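Local coordinates for intimin (Escherichia coli, PDB 1F00), which probably mediates adhesion of enteropathogenic bacteria to host cells by binding a receptor through its C-terminal lectin-like domain, at residues 215-220 with 258-263. Sequence-based numbering, arbitrary orientation.
Sequences NELENV and YDLVKQ
Helix-on-sheet packing in the C-type lectin-like domain is exemplified where L217, E218 and V220 of helix 214-224 meet Y258, at the end of strand 254-259, and L260, in the turn that leads to antiparallel strand 263-270. The Y258 ring lies against the helix backbone: CZ sits 3.6 Å from E218 CA, which covers one face, while the carbonyl O of Q263 lies over the centre of the opposite face. Beside it, L217 CB approaches the ring obliquely, 3.5 Å from Y258 CD2, and the two side chains run past each other in opposite directions. With CG of Y258 anti to the backbone N (chi1 -176°), the ring reaches the helix; the extended E218 side chain crosses that of Y258 at about a right angle and leads its carboxylate away. L260 adds a second point of contact, its CD2 meeting V220 CG1 at 3.9 Å, and both residues also touch I186 of strand 184-190. D259 OD2 accepts from V261 N (2.9 Å), closing an Asx turn, and from K262 N (3.1 Å), the wider Asx motif, and from I239 N. No hydrogen bond joins 215-220 to 258-263, so their interface rests on apolar and van der Waals contact, while D259 bonds within the turn and to its neighbours.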
ATOM      1  N   ASN A 215     -16.758 -17.018  21.375  1.00 15.75           N
ATOM      2  CA  ASN A 215     -16.705 -17.170  19.922  1.00 17.40           C
ATOM      3  C   ASN A 215     -16.358 -15.855  19.215  1.00 15.99           C
ATOM      4  O   ASN A 215     -15.509 -15.830  18.320  1.00 15.05           O
ATOM      5  CB  ASN A 215     -18.047 -17.715  19.410  1.00 18.04           C
ATOM      6  CG  ASN A 215     -18.054 -17.949  17.913  1.00 20.99           C
ATOM      7  OD1 ASN A 215     -18.137 -17.009  17.123  1.00 21.37           O
ATOM      8  ND2 ASN A 215     -17.962 -19.212  17.514  1.00 22.22           N
ATOM      9  N   GLU A 216     -16.988 -14.757  19.626  1.00 16.26           N
ATOM     10  CA  GLU A 216     -16.722 -13.470  18.986  1.00 15.00           C
ATOM     11  C   GLU A 216     -15.254 -13.047  19.083  1.00 15.99           C
ATOM     12  O   GLU A 216     -14.700 -12.520  18.122  1.00 14.74           O
ATOM     13  CB  GLU A 216     -17.632 -12.374  19.568  1.00 14.70           C
ATOM     14  CG  GLU A 216     -17.467 -11.009  18.877  1.00 13.32           C
ATOM     15  CD  GLU A 216     -18.628 -10.057  19.149  1.00 14.13           C
ATOM     16  OE1 GLU A 216     -19.051  -9.948  20.313  1.00 16.21           O
ATOM     17  OE2 GLU A 216     -19.115  -9.406  18.199  1.00 15.51           O
ATOM     18  N   LEU A 217     -14.618 -13.282  20.231  1.00 13.62           N
ATOM     19  CA  LEU A 217     -13.209 -12.921  20.390  1.00 14.54           C
ATOM     20  C   LEU A 217     -12.292 -13.969  19.756  1.00 13.95           C
ATOM     21  O   LEU A 217     -11.187 -13.657  19.315  1.00 15.30           O
ATOM     22  CB  LEU A 217     -12.854 -12.732  21.870  1.00 14.66           C
ATOM     23  CG  LEU A 217     -13.440 -11.485  22.547  1.00 14.26           C
ATOM     24  CD1 LEU A 217     -12.846 -11.320  23.936  1.00 17.53           C
ATOM     25  CD2 LEU A 217     -13.138 -10.257  21.705  1.00 17.23           C
ATOM     26  N   GLU A 218     -12.749 -15.214  19.709  1.00 13.89           N
ATOM     27  CA  GLU A 218     -11.954 -16.270  19.092  1.00 16.57           C
ATOM     28  C   GLU A 218     -11.741 -15.927  17.619  1.00 15.47           C
ATOM     29  O   GLU A 218     -10.667 -16.166  17.060  1.00 14.15           O
ATOM     30  CB  GLU A 218     -12.666 -17.615  19.209  1.00 19.36           C
ATOM     31  CG  GLU A 218     -11.911 -18.760  18.574  1.00 25.55           C
ATOM     32  CD  GLU A 218     -12.657 -20.076  18.681  1.00 31.48           C
ATOM     33  OE1 GLU A 218     -12.147 -21.090  18.154  1.00 33.82           O
ATOM     34  OE2 GLU A 218     -13.751 -20.094  19.295  1.00 32.40           O
ATOM     35  N   ASN A 219     -12.764 -15.364  16.985  1.00 13.37           N
ATOM     36  CA  ASN A 219     -12.641 -14.988  15.582  1.00 14.20           C
ATOM     37  C   ASN A 219     -11.642 -13.852  15.419  1.00 15.64           C
ATOM     38  O   ASN A 219     -10.988 -13.732  14.379  1.00 13.51           O
ATOM     39  CB  ASN A 219     -14.011 -14.619  15.001  1.00 18.91           C
ATOM     40  CG  ASN A 219     -14.827 -15.854  14.637  1.00 23.46           C
ATOM     41  OD1 ASN A 219     -14.341 -16.738  13.924  1.00 26.57           O
ATOM     42  ND2 ASN A 219     -16.062 -15.926  15.125  1.00 23.38           N
ATOM     43  N   VAL A 220     -11.507 -13.030  16.457  1.00 13.59           N
ATOM     44  CA  VAL A 220     -10.553 -11.932  16.429  1.00 13.16           C
ATOM     45  C   VAL A 220      -9.137 -12.529  16.428  1.00 14.40           C
ATOM     46  O   VAL A 220      -8.288 -12.136  15.631  1.00 12.66           O
ATOM     47  CB  VAL A 220     -10.720 -11.020  17.667  1.00 15.14           C
ATOM     48  CG1 VAL A 220      -9.655  -9.930  17.661  1.00 12.58           C
ATOM     49  CG2 VAL A 220     -12.124 -10.397  17.668  1.00 14.25           C
ATOM     50  N   TYR A 258     -12.185 -14.727  27.459  1.00 13.37           N
ATOM     51  CA  TYR A 258     -11.374 -15.215  26.361  1.00 14.64           C
ATOM     52  C   TYR A 258     -10.155 -14.307  26.418  1.00 15.97           C
ATOM     53  O   TYR A 258     -10.272 -13.115  26.719  1.00 15.99           O
ATOM     54  CB  TYR A 258     -12.077 -15.077  25.011  1.00 17.46           C
ATOM     55  CG  TYR A 258     -11.273 -15.686  23.882  1.00 19.37           C
ATOM     56  CD1 TYR A 258     -11.323 -17.060  23.617  1.00 17.82           C
ATOM     57  CD2 TYR A 258     -10.439 -14.894  23.094  1.00 20.35           C
ATOM     58  CE1 TYR A 258     -10.559 -17.627  22.591  1.00 18.38           C
ATOM     59  CE2 TYR A 258      -9.670 -15.448  22.070  1.00 20.83           C
ATOM     60  CZ  TYR A 258      -9.735 -16.812  21.821  1.00 22.20           C
ATOM     61  OH  TYR A 258      -8.977 -17.346  20.802  1.00 21.56           O
ATOM     62  N   ASP A 259      -8.988 -14.871  26.142  1.00 14.20           N
ATOM     63  CA  ASP A 259      -7.745 -14.127  26.215  1.00 13.72           C
ATOM     64  C   ASP A 259      -7.213 -13.852  24.812  1.00 14.58           C
ATOM     65  O   ASP A 259      -6.860 -14.783  24.086  1.00 14.20           O
ATOM     66  CB  ASP A 259      -6.746 -14.955  27.034  1.00 14.96           C
ATOM     67  CG  ASP A 259      -5.559 -14.153  27.507  1.00 15.55           C
ATOM     68  OD1 ASP A 259      -5.148 -14.353  28.675  1.00 17.07           O
ATOM     69  OD2 ASP A 259      -5.027 -13.341  26.721  1.00 14.11           O
ATOM     70  N   LEU A 260      -7.157 -12.574  24.437  1.00 13.08           N
ATOM     71  CA  LEU A 260      -6.681 -12.189  23.117  1.00 14.71           C
ATOM     72  C   LEU A 260      -5.194 -12.454  22.903  1.00 15.72           C
ATOM     73  O   LEU A 260      -4.675 -12.240  21.803  1.00 14.33           O
ATOM     74  CB  LEU A 260      -7.011 -10.718  22.834  1.00 15.60           C
ATOM     75  CG  LEU A 260      -8.502 -10.444  22.575  1.00 15.44           C
ATOM     76  CD1 LEU A 260      -8.733  -8.952  22.401  1.00 17.20           C
ATOM     77  CD2 LEU A 260      -8.957 -11.202  21.331  1.00 16.23           C
ATOM     78  N   VAL A 261      -4.508 -12.908  23.951  1.00 15.67           N
ATOM     79  CA  VAL A 261      -3.095 -13.254  23.825  1.00 15.26           C
ATOM     80  C   VAL A 261      -2.941 -14.771  23.913  1.00 16.93           C
ATOM     81  O   VAL A 261      -2.361 -15.399  23.027  1.00 16.57           O
ATOM     82  CB  VAL A 261      -2.215 -12.618  24.931  1.00 17.72           C
ATOM     83  CG1 VAL A 261      -0.820 -13.254  24.908  1.00 19.09           C
ATOM     84  CG2 VAL A 261      -2.079 -11.113  24.696  1.00 17.25           C
ATOM     85  N   LYS A 262      -3.496 -15.358  24.968  1.00 16.97           N
ATOM     86  CA  LYS A 262      -3.389 -16.794  25.209  1.00 18.44           C
ATOM     87  C   LYS A 262      -4.573 -17.654  24.759  1.00 19.63           C
ATOM     88  O   LYS A 262      -4.546 -18.872  24.952  1.00 19.04           O
ATOM     89  CB  LYS A 262      -3.156 -17.031  26.708  1.00 21.39           C
ATOM     90  CG  LYS A 262      -2.127 -16.090  27.321  1.00 19.93           C
ATOM     91  CD  LYS A 262      -1.736 -16.478  28.736  1.00 27.13           C
ATOM     92  CE  LYS A 262      -2.853 -16.238  29.738  1.00 29.68           C
ATOM     93  NZ  LYS A 262      -2.336 -16.383  31.133  1.00 33.50           N
ATOM     94  N   GLN A 263      -5.585 -17.043  24.142  1.00 17.09           N
ATOM     95  CA  GLN A 263      -6.793 -17.768  23.733  1.00 18.37           C
ATOM     96  C   GLN A 263      -7.386 -18.172  25.092  1.00 19.33           C
ATOM     97  O   GLN A 263      -8.076 -17.374  25.731  1.00 19.38           O
ATOM     98  CB  GLN A 263      -6.428 -18.989  22.871  1.00 18.66           C
ATOM     99  CG  GLN A 263      -5.688 -18.627  21.576  1.00 18.93           C
ATOM    100  CD  GLN A 263      -5.290 -19.839  20.742  1.00 18.88           C
ATOM    101  OE1 GLN A 263      -6.139 -20.522  20.176  1.00 19.90           O
ATOM    102  NE2 GLN A 263      -3.994 -20.109  20.668  1.00 19.89           N
TER